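2-dehydropantoate 2-reductase (Geobacter metallireducens, PDB 3HN2) probably catalyses the NADPH-dependent reduction of ketopantoate to pantoate, the second step in making pantoate from 3-methyl-2-oxobutanoate on the pantothenate pathway. Local coordinates at residues A[8-13]-A[30-35]; A[216-221]-A[240-245]. All blocks are in the same frame, centred on the assembly; numbering follows the deposited sequence.

Contact 1 (8-13 with 30-35) belongs to the N-terminal Rossmann-type region and contact 2 (216-221 with 240-245) to the helical C-terminal region; their centres lie 34 Å apart on opposite sides of the chain's centre, and they share no element. Both are largely buried, but contact 2 carries one exposed member, Arg218. Contact 1 joins the ends of two neighbouring parallel strands, where the loop after the first strand is rich in glycine and alanine, and backbone carbonyls and a water take part beside small apolar touches. Contact 2 packs one helix on another through valine and methionine side chains, without polar bonds between its segments. Neither is touched by the second chain of the assembly.

Contact 1 of 2, residues A[8-13]-A[30-35]; sequences VGAGAL and FLLRRD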
ATOM      1  N   VAL A   8      -5.739  25.746  11.519  1.00 44.26           N
ATOM      2  CA  VAL A   8      -6.231  26.603  10.441  1.00 42.31           C
ATOM      3  C   VAL A   8      -6.395  25.784   9.156  1.00 41.00           C
ATOM      4  O   VAL A   8      -5.440  25.521   8.426  1.00 34.07           O
ATOM      5  CB  VAL A   8      -5.321  27.842  10.250  1.00 36.15           C
ATOM      6  CG1 VAL A   8      -5.730  28.646   9.028  1.00 26.01           C
ATOM      7  CG2 VAL A   8      -5.375  28.719  11.500  1.00 48.10           C
ATOM      8  N   GLY A   9      -7.626  25.364   8.906  1.00 50.80           N
ATOM      9  CA  GLY A   9      -7.925  24.476   7.793  1.00 56.59           C
ATOM     10  C   GLY A   9      -9.292  23.872   7.999  1.00 63.33           C
ATOM     11  O   GLY A   9     -10.238  24.199   7.272  1.00 71.23           O
ATOM     12  N   ALA A  10      -9.386  23.007   9.011  1.00 60.05           N
ATOM     13  CA  ALA A  10     -10.610  22.276   9.363  1.00 60.96           C
ATOM     14  C   ALA A  10     -11.100  21.360   8.238  1.00 63.50           C
ATOM     15  O   ALA A  10     -12.304  21.147   8.063  1.00 68.36           O
ATOM     16  CB  ALA A  10     -11.721  23.230   9.844  1.00 60.65           C
ATOM     17  N   GLY A  11     -10.148  20.820   7.484  1.00 61.46           N
ATOM     18  CA  GLY A  11     -10.444  19.866   6.431  1.00 65.90           C
ATOM     19  C   GLY A  11     -10.353  18.456   6.966  1.00 66.93           C
ATOM     20  O   GLY A  11     -10.448  18.231   8.172  1.00 68.71           O
ATOM     21  N   ALA A  12     -10.137  17.505   6.064  1.00 71.35           N
ATOM     22  CA  ALA A  12     -10.070  16.094   6.425  1.00 69.58           C
ATOM     23  C   ALA A  12      -8.770  15.714   7.141  1.00 68.55           C
ATOM     24  O   ALA A  12      -8.659  14.610   7.681  1.00 73.89           O
ATOM     25  CB  ALA A  12     -10.279  15.231   5.194  1.00 70.95           C
ATOM     26  N   LEU A  13      -7.796  16.624   7.148  1.00 58.27           N
ATOM     27  CA  LEU A  13      -6.520  16.369   7.808  1.00 56.38           C
ATOM     28  C   LEU A  13      -6.253  17.284   9.005  1.00 56.88           C
ATOM     29  O   LEU A  13      -5.648  16.856   9.989  1.00 60.96           O
ATOM     30  CB  LEU A  13      -5.357  16.378   6.797  1.00 56.66           C
ATOM     31  CG  LEU A  13      -4.561  17.602   6.342  1.00 56.48           C
ATOM     32  CD1 LEU A  13      -3.417  17.916   7.297  1.00 69.23           C
ATOM     33  CD2 LEU A  13      -4.006  17.347   4.952  1.00 62.13           C
ATOM     34  N   PHE A  30      -9.526  25.080  17.449  1.00 51.54           N
ATOM     35  CA  PHE A  30      -9.938  24.932  16.059  1.00 52.43           C
ATOM     36  C   PHE A  30     -10.552  26.217  15.496  1.00 57.30           C
ATOM     37  O   PHE A  30     -11.402  26.843  16.136  1.00 62.51           O
ATOM     38  CB  PHE A  30     -10.950  23.796  15.925  1.00 52.53           C
ATOM     39  CG  PHE A  30     -10.366  22.424  16.094  1.00 56.25           C
ATOM     40  CD1 PHE A  30      -9.890  21.719  14.998  1.00 65.10           C
ATOM     41  CD2 PHE A  30     -10.319  21.823  17.347  1.00 61.82           C
ATOM     42  CE1 PHE A  30      -9.364  20.438  15.148  1.00 61.81           C
ATOM     43  CE2 PHE A  30      -9.801  20.542  17.506  1.00 61.72           C
ATOM     44  CZ  PHE A  30      -9.321  19.851  16.406  1.00 63.22           C
ATOM     45  N   LEU A  31     -10.119  26.602  14.297  1.00 55.68           N
ATOM     46  CA  LEU A  31     -10.778  27.668  13.551  1.00 55.42           C
ATOM     47  C   LEU A  31     -11.763  27.069  12.545  1.00 58.66           C
ATOM     48  O   LEU A  31     -11.378  26.657  11.449  1.00 61.00           O
ATOM     49  CB  LEU A  31      -9.758  28.583  12.856  1.00 57.24           C
ATOM     50  CG  LEU A  31     -10.262  29.891  12.217  1.00 54.10           C
ATOM     51  CD1 LEU A  31     -11.007  30.765  13.217  1.00 45.67           C
ATOM     52  CD2 LEU A  31      -9.122  30.676  11.574  1.00 43.65           C
ATOM     53  N   LEU A  32     -13.031  27.009  12.944  1.00 61.18           N
ATOM     54  CA  LEU A  32     -14.097  26.483  12.095  1.00 58.95           C
ATOM     55  C   LEU A  32     -14.761  27.589  11.283  1.00 61.37           C
ATOM     56  O   LEU A  32     -14.776  28.753  11.692  1.00 65.66           O
ATOM     57  CB  LEU A  32     -15.161  25.761  12.927  1.00 57.72           C
ATOM     58  CG  LEU A  32     -14.892  24.460  13.703  1.00 66.95           C
ATOM     59  CD1 LEU A  32     -13.897  23.510  13.022  1.00 63.81           C
ATOM     60  CD2 LEU A  32     -14.478  24.755  15.130  1.00 69.24           C
ATOM     61  N   ARG A  33     -15.323  27.208  10.139  1.00 60.78           N
ATOM     62  CA  ARG A  33     -15.995  28.142   9.248  1.00 60.92           C
ATOM     63  C   ARG A  33     -17.365  27.592   8.862  1.00 65.80           C
ATOM     64  O   ARG A  33     -18.388  28.043   9.375  1.00 68.11           O
ATOM     65  CB  ARG A  33     -15.137  28.393   8.001  1.00 60.27           C
ATOM     66  CG  ARG A  33     -15.581  29.566   7.140  1.00 50.62           C
ATOM     67  CD  ARG A  33     -15.077  29.399   5.722  1.00 47.26           C
ATOM     68  NE  ARG A  33     -15.661  30.374   4.804  1.00 49.45           N
ATOM     69  CZ  ARG A  33     -14.969  31.100   3.928  1.00 53.79           C
ATOM     70  NH1 ARG A  33     -15.594  31.958   3.136  1.00 49.33           N
ATOM     71  NH2 ARG A  33     -13.652  30.964   3.833  1.00 68.61           N
ATOM     72  N   ARG A  34     -17.366  26.605   7.967  1.00 72.88           N
ATOM     73  CA  ARG A  34     -18.584  25.988   7.445  1.00 77.59           C
ATOM     74  C   ARG A  34     -19.423  25.300   8.532  1.00 81.23           C
ATOM     75  O   ARG A  34     -20.651  25.413   8.545  1.00 84.02           O
ATOM     76  CB  ARG A  34     -18.222  25.022   6.306  1.00 79.70           C
ATOM     77  CG  ARG A  34     -19.254  23.942   6.000  1.00 91.89           C
ATOM     78  CD  ARG A  34     -19.253  23.559   4.527  1.00 97.14           C
ATOM     79  NE  ARG A  34     -19.952  24.548   3.706  1.00 99.37           N
ATOM     80  CZ  ARG A  34     -21.265  24.557   3.481  1.00102.57           C
ATOM     81  NH1 ARG A  34     -22.050  23.627   4.013  1.00105.33           N
ATOM     82  NH2 ARG A  34     -21.800  25.501   2.718  1.00 93.84           N
ATOM     83  N   ASP A  35     -18.753  24.616   9.454  1.00 83.69           N
ATOM     84  CA  ASP A  35     -19.445  23.866  10.497  1.00 85.58           C
ATOM     85  C   ASP A  35     -18.985  24.222  11.914  1.00 84.55           C
ATOM     86  O   ASP A  35     -18.496  23.366  12.653  1.00 85.05           O
ATOM     87  CB  ASP A  35     -19.342  22.355  10.237  1.00 88.51           C
ATOM     88  CG  ASP A  35     -17.973  21.928   9.708  1.00 97.24           C
ATOM     89  OD1 ASP A  35     -16.971  22.641   9.941  1.00107.06           O
ATOM     90  OD2 ASP A  35     -17.903  20.863   9.057  1.00 97.56           O
TER
HETATM   91  O   HOH W   1     -11.061  26.793   8.428  1.00 45.04           O
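Val8 and Leu31 lie side by side at the ends of parallel strands 5-8 and 28-31, their CA atoms 5.6 Å apart, and beyond them the two backbones leave the sheet. Residues 9-13 turn toward helix 14-23, while 32-35 lead to helix 36-41. Val8 and Leu31 project from the same face of the sheet, where Val8 CG2 meets Leu31 CD2 at 4.2 Å. Past the strand end, Ala10 aims its methyl at the other segment: CB sits 3.8 Å from Leu31 O and 3.9 Å from Leu32 CD1. Leu32 starts out away from this loop; CG sits beside the backbone N (chi1 -66°), and CD1 comes back to that methyl. Leu15 of helix 14-23 also touches the leucine. A water bridges the carbonyls, donating to Leu31 O at 3.0 Å and, weakly, to Gly9 O. Gly9 and Gly11, with Gly14, fit the GxGxxG pattern, consistent with the dinucleotide-binding turn of a Rossmann fold in an NADP-dependent reductase. The chemistry is thus sparse: Val8, Leu31 and Leu32 with the Ala10 methyl make apolar touches beside strands paired by the Leu31-Ile7 backbone hydrogen bond, while water links two carbonyls that could not bond to each other directly.

Contact 2 of 2, residues A[216-221]-A[240-245]; sequences LVRGIM and GYVDDM
Plain apolar helix-to-helix packing joins helix 211-229 to the N-terminal part of helix 241-249, both in the mostly helical C-terminal domain of ketopantoate reductases, a family grouped with the C-terminal domains of 6-phosphogluconate dehydrogenases. The axes of segments 216-221 and 241-245 approach to 10.0 Å and their directions differ by 132°, closer to antiparallel than parallel. Val242 and Met221, whose CA atoms are 6.3 Å apart, point at each other and provide most of the buried surface. CG2 of Val242 rests on Met221 CB at 3.9 Å, while CG1, anti to the backbone N (chi1 168°), lies against Arg218 CG at 3.8 Å and also comes near Met221 SD. Met221 runs extended beyond CG, which carries SD past Val242 CA and delivers CE to Met245 CB at 3.6 Å. The two methionine chains lie roughly perpendicular; Met245 touches with its CB and then bends at chi2 and chi3. Arg218 contributes aliphatic carbon, its NE remaining 6.1 Å from Asp243 OD2, too far for a salt bridge. Helix 179-200 also meets the pair, with Phe193 against Met221 and Trp189 against Met245, and Leu246, next along helix 241-249, extends the packing to Val217 and Arg218.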
ATOM      1  N   LEU A 216       2.660   5.352 -18.889  1.00 28.50           N
ATOM      2  CA  LEU A 216       2.339   6.769 -18.782  1.00 35.93           C
ATOM      3  C   LEU A 216       2.725   7.309 -17.403  1.00 40.37           C
ATOM      4  O   LEU A 216       3.418   8.311 -17.312  1.00 28.07           O
ATOM      5  CB  LEU A 216       0.846   6.986 -18.995  1.00 26.91           C
ATOM      6  CG  LEU A 216       0.301   8.242 -19.681  1.00 30.23           C
ATOM      7  CD1 LEU A 216      -1.023   8.579 -19.018  1.00 11.24           C
ATOM      8  CD2 LEU A 216       1.230   9.462 -19.668  1.00 46.39           C
ATOM      9  N   VAL A 217       2.257   6.627 -16.354  1.00 40.67           N
ATOM     10  CA  VAL A 217       2.564   6.965 -14.974  1.00 36.24           C
ATOM     11  C   VAL A 217       4.071   7.011 -14.764  1.00 43.02           C
ATOM     12  O   VAL A 217       4.579   7.976 -14.197  1.00 35.19           O
ATOM     13  CB  VAL A 217       1.869   5.998 -13.979  1.00 28.15           C
ATOM     14  CG1 VAL A 217       2.381   6.187 -12.563  1.00 56.33           C
ATOM     15  CG2 VAL A 217       0.388   6.243 -13.985  1.00 45.65           C
ATOM     16  N   ARG A 218       4.776   5.998 -15.272  1.00 46.95           N
ATOM     17  CA  ARG A 218       6.244   5.986 -15.278  1.00 47.35           C
ATOM     18  C   ARG A 218       6.837   7.267 -15.861  1.00 41.37           C
ATOM     19  O   ARG A 218       7.726   7.856 -15.261  1.00 41.20           O
ATOM     20  CB  ARG A 218       6.780   4.789 -16.064  1.00 41.64           C
ATOM     21  CG  ARG A 218       6.802   3.488 -15.297  1.00 56.81           C
ATOM     22  CD  ARG A 218       7.166   2.347 -16.218  1.00 61.93           C
ATOM     23  NE  ARG A 218       6.625   1.075 -15.746  1.00 82.15           N
ATOM     24  CZ  ARG A 218       6.169   0.111 -16.543  1.00 85.72           C
ATOM     25  NH1 ARG A 218       5.696  -1.012 -16.018  1.00 96.55           N
ATOM     26  NH2 ARG A 218       6.172   0.270 -17.863  1.00 72.16           N
ATOM     27  N   GLY A 219       6.330   7.679 -17.025  1.00 38.46           N
ATOM     28  CA  GLY A 219       6.826   8.845 -17.742  1.00 25.52           C
ATOM     29  C   GLY A 219       6.554  10.144 -17.010  1.00 38.78           C
ATOM     30  O   GLY A 219       7.443  11.001 -16.906  1.00 35.44           O
ATOM     31  N   ILE A 220       5.330  10.282 -16.501  1.00 31.54           N
ATOM     32  CA  ILE A 220       4.944  11.427 -15.680  1.00 43.49           C
ATOM     33  C   ILE A 220       5.875  11.526 -14.472  1.00 46.45           C
ATOM     34  O   ILE A 220       6.433  12.595 -14.192  1.00 47.46           O
ATOM     35  CB  ILE A 220       3.466  11.330 -15.225  1.00 45.22           C
ATOM     36  CG1 ILE A 220       2.529  11.532 -16.414  1.00 43.90           C
ATOM     37  CG2 ILE A 220       3.149  12.372 -14.146  1.00 50.18           C
ATOM     38  CD1 ILE A 220       1.111  11.017 -16.172  1.00 64.00           C
ATOM     39  N   MET A 221       6.057  10.390 -13.798  1.00 40.37           N
ATOM     40  CA  MET A 221       6.939  10.267 -12.646  1.00 29.38           C
ATOM     41  C   MET A 221       8.387  10.656 -12.913  1.00 42.61           C
ATOM     42  O   MET A 221       8.976  11.416 -12.131  1.00 35.33           O
ATOM     43  CB  MET A 221       6.890   8.859 -12.097  1.00 19.58           C
ATOM     44  CG  MET A 221       5.673   8.611 -11.253  1.00 14.43           C
ATOM     45  SD  MET A 221       5.868   7.121 -10.274  1.00 20.50           S
ATOM     46  CE  MET A 221       4.331   7.234  -9.388  1.00  2.00           C
ATOM     47  N   GLY A 240      13.756   4.618 -10.105  1.00 61.93           N
ATOM     48  CA  GLY A 240      13.708   3.416  -9.289  1.00 50.29           C
ATOM     49  C   GLY A 240      12.810   3.751  -8.114  1.00 52.81           C
ATOM     50  O   GLY A 240      12.096   2.877  -7.617  1.00 53.95           O
ATOM     51  N   TYR A 241      12.830   5.024  -7.683  1.00 44.07           N
ATOM     52  CA  TYR A 241      11.773   5.550  -6.802  1.00 36.28           C
ATOM     53  C   TYR A 241      10.417   5.508  -7.532  1.00 29.24           C
ATOM     54  O   TYR A 241       9.363   5.542  -6.892  1.00 30.29           O
ATOM     55  CB  TYR A 241      12.081   6.968  -6.231  1.00 26.57           C
ATOM     56  CG  TYR A 241      11.004   7.451  -5.252  1.00  2.00           C
ATOM     57  CD1 TYR A 241      10.064   8.372  -5.632  1.00  2.00           C
ATOM     58  CD2 TYR A 241      10.898   6.905  -3.985  1.00  2.00           C
ATOM     59  CE1 TYR A 241       9.061   8.757  -4.770  1.00  2.00           C
ATOM     60  CE2 TYR A 241       9.900   7.286  -3.110  1.00  2.00           C
ATOM     61  CZ  TYR A 241       8.997   8.223  -3.507  1.00  2.00           C
ATOM     62  OH  TYR A 241       7.974   8.624  -2.640  1.00 18.42           O
ATOM     63  N   VAL A 242      10.471   5.436  -8.866  1.00 34.89           N
ATOM     64  CA  VAL A 242       9.314   5.168  -9.726  1.00 38.04           C
ATOM     65  C   VAL A 242       8.742   3.801  -9.382  1.00 41.94           C
ATOM     66  O   VAL A 242       7.603   3.710  -8.921  1.00 43.84           O
ATOM     67  CB  VAL A 242       9.689   5.195 -11.237  1.00 41.91           C
ATOM     68  CG1 VAL A 242       8.553   4.631 -12.111  1.00 50.17           C
ATOM     69  CG2 VAL A 242      10.029   6.587 -11.682  1.00 30.52           C
ATOM     70  N   ASP A 243       9.563   2.761  -9.563  1.00 49.91           N
ATOM     71  CA  ASP A 243       9.196   1.363  -9.307  1.00 51.99           C
ATOM     72  C   ASP A 243       8.599   1.199  -7.919  1.00 52.14           C
ATOM     73  O   ASP A 243       7.705   0.374  -7.706  1.00 51.49           O
ATOM     74  CB  ASP A 243      10.422   0.455  -9.448  1.00 49.82           C
ATOM     75  CG  ASP A 243      10.998   0.460 -10.853  1.00 61.30           C
ATOM     76  OD1 ASP A 243      11.705   1.427 -11.206  1.00 59.97           O
ATOM     77  OD2 ASP A 243      10.754  -0.510 -11.602  1.00 58.36           O
ATOM     78  N   ASP A 244       9.084   2.029  -6.999  1.00 41.23           N
ATOM     79  CA  ASP A 244       8.664   2.013  -5.613  1.00 27.93           C
ATOM     80  C   ASP A 244       7.320   2.703  -5.346  1.00 25.69           C
ATOM     81  O   ASP A 244       6.679   2.380  -4.357  1.00 32.62           O
ATOM     82  CB  ASP A 244       9.773   2.595  -4.715  1.00 41.78           C
ATOM     83  CG  ASP A 244      11.056   1.754  -4.737  1.00 41.51           C
ATOM     84  OD1 ASP A 244      10.966   0.513  -4.848  1.00 83.38           O
ATOM     85  OD2 ASP A 244      12.157   2.333  -4.639  1.00 66.60           O
ATOM     86  N   MET A 245       6.886   3.647  -6.191  1.00 10.74           N
ATOM     87  CA  MET A 245       5.557   4.251  -5.994  1.00  9.02           C
ATOM     88  C   MET A 245       4.546   3.501  -6.887  1.00 40.39           C
ATOM     89  O   MET A 245       3.333   3.541  -6.666  1.00 31.80           O
ATOM     90  CB  MET A 245       5.539   5.756  -6.319  1.00 33.87           C
ATOM     91  CG  MET A 245       6.498   6.663  -5.495  1.00 14.79           C
ATOM     92  SD  MET A 245       6.507   6.304  -3.729  1.00 36.95           S
ATOM     93  CE  MET A 245       5.054   7.169  -3.169  1.00 28.33           C
TER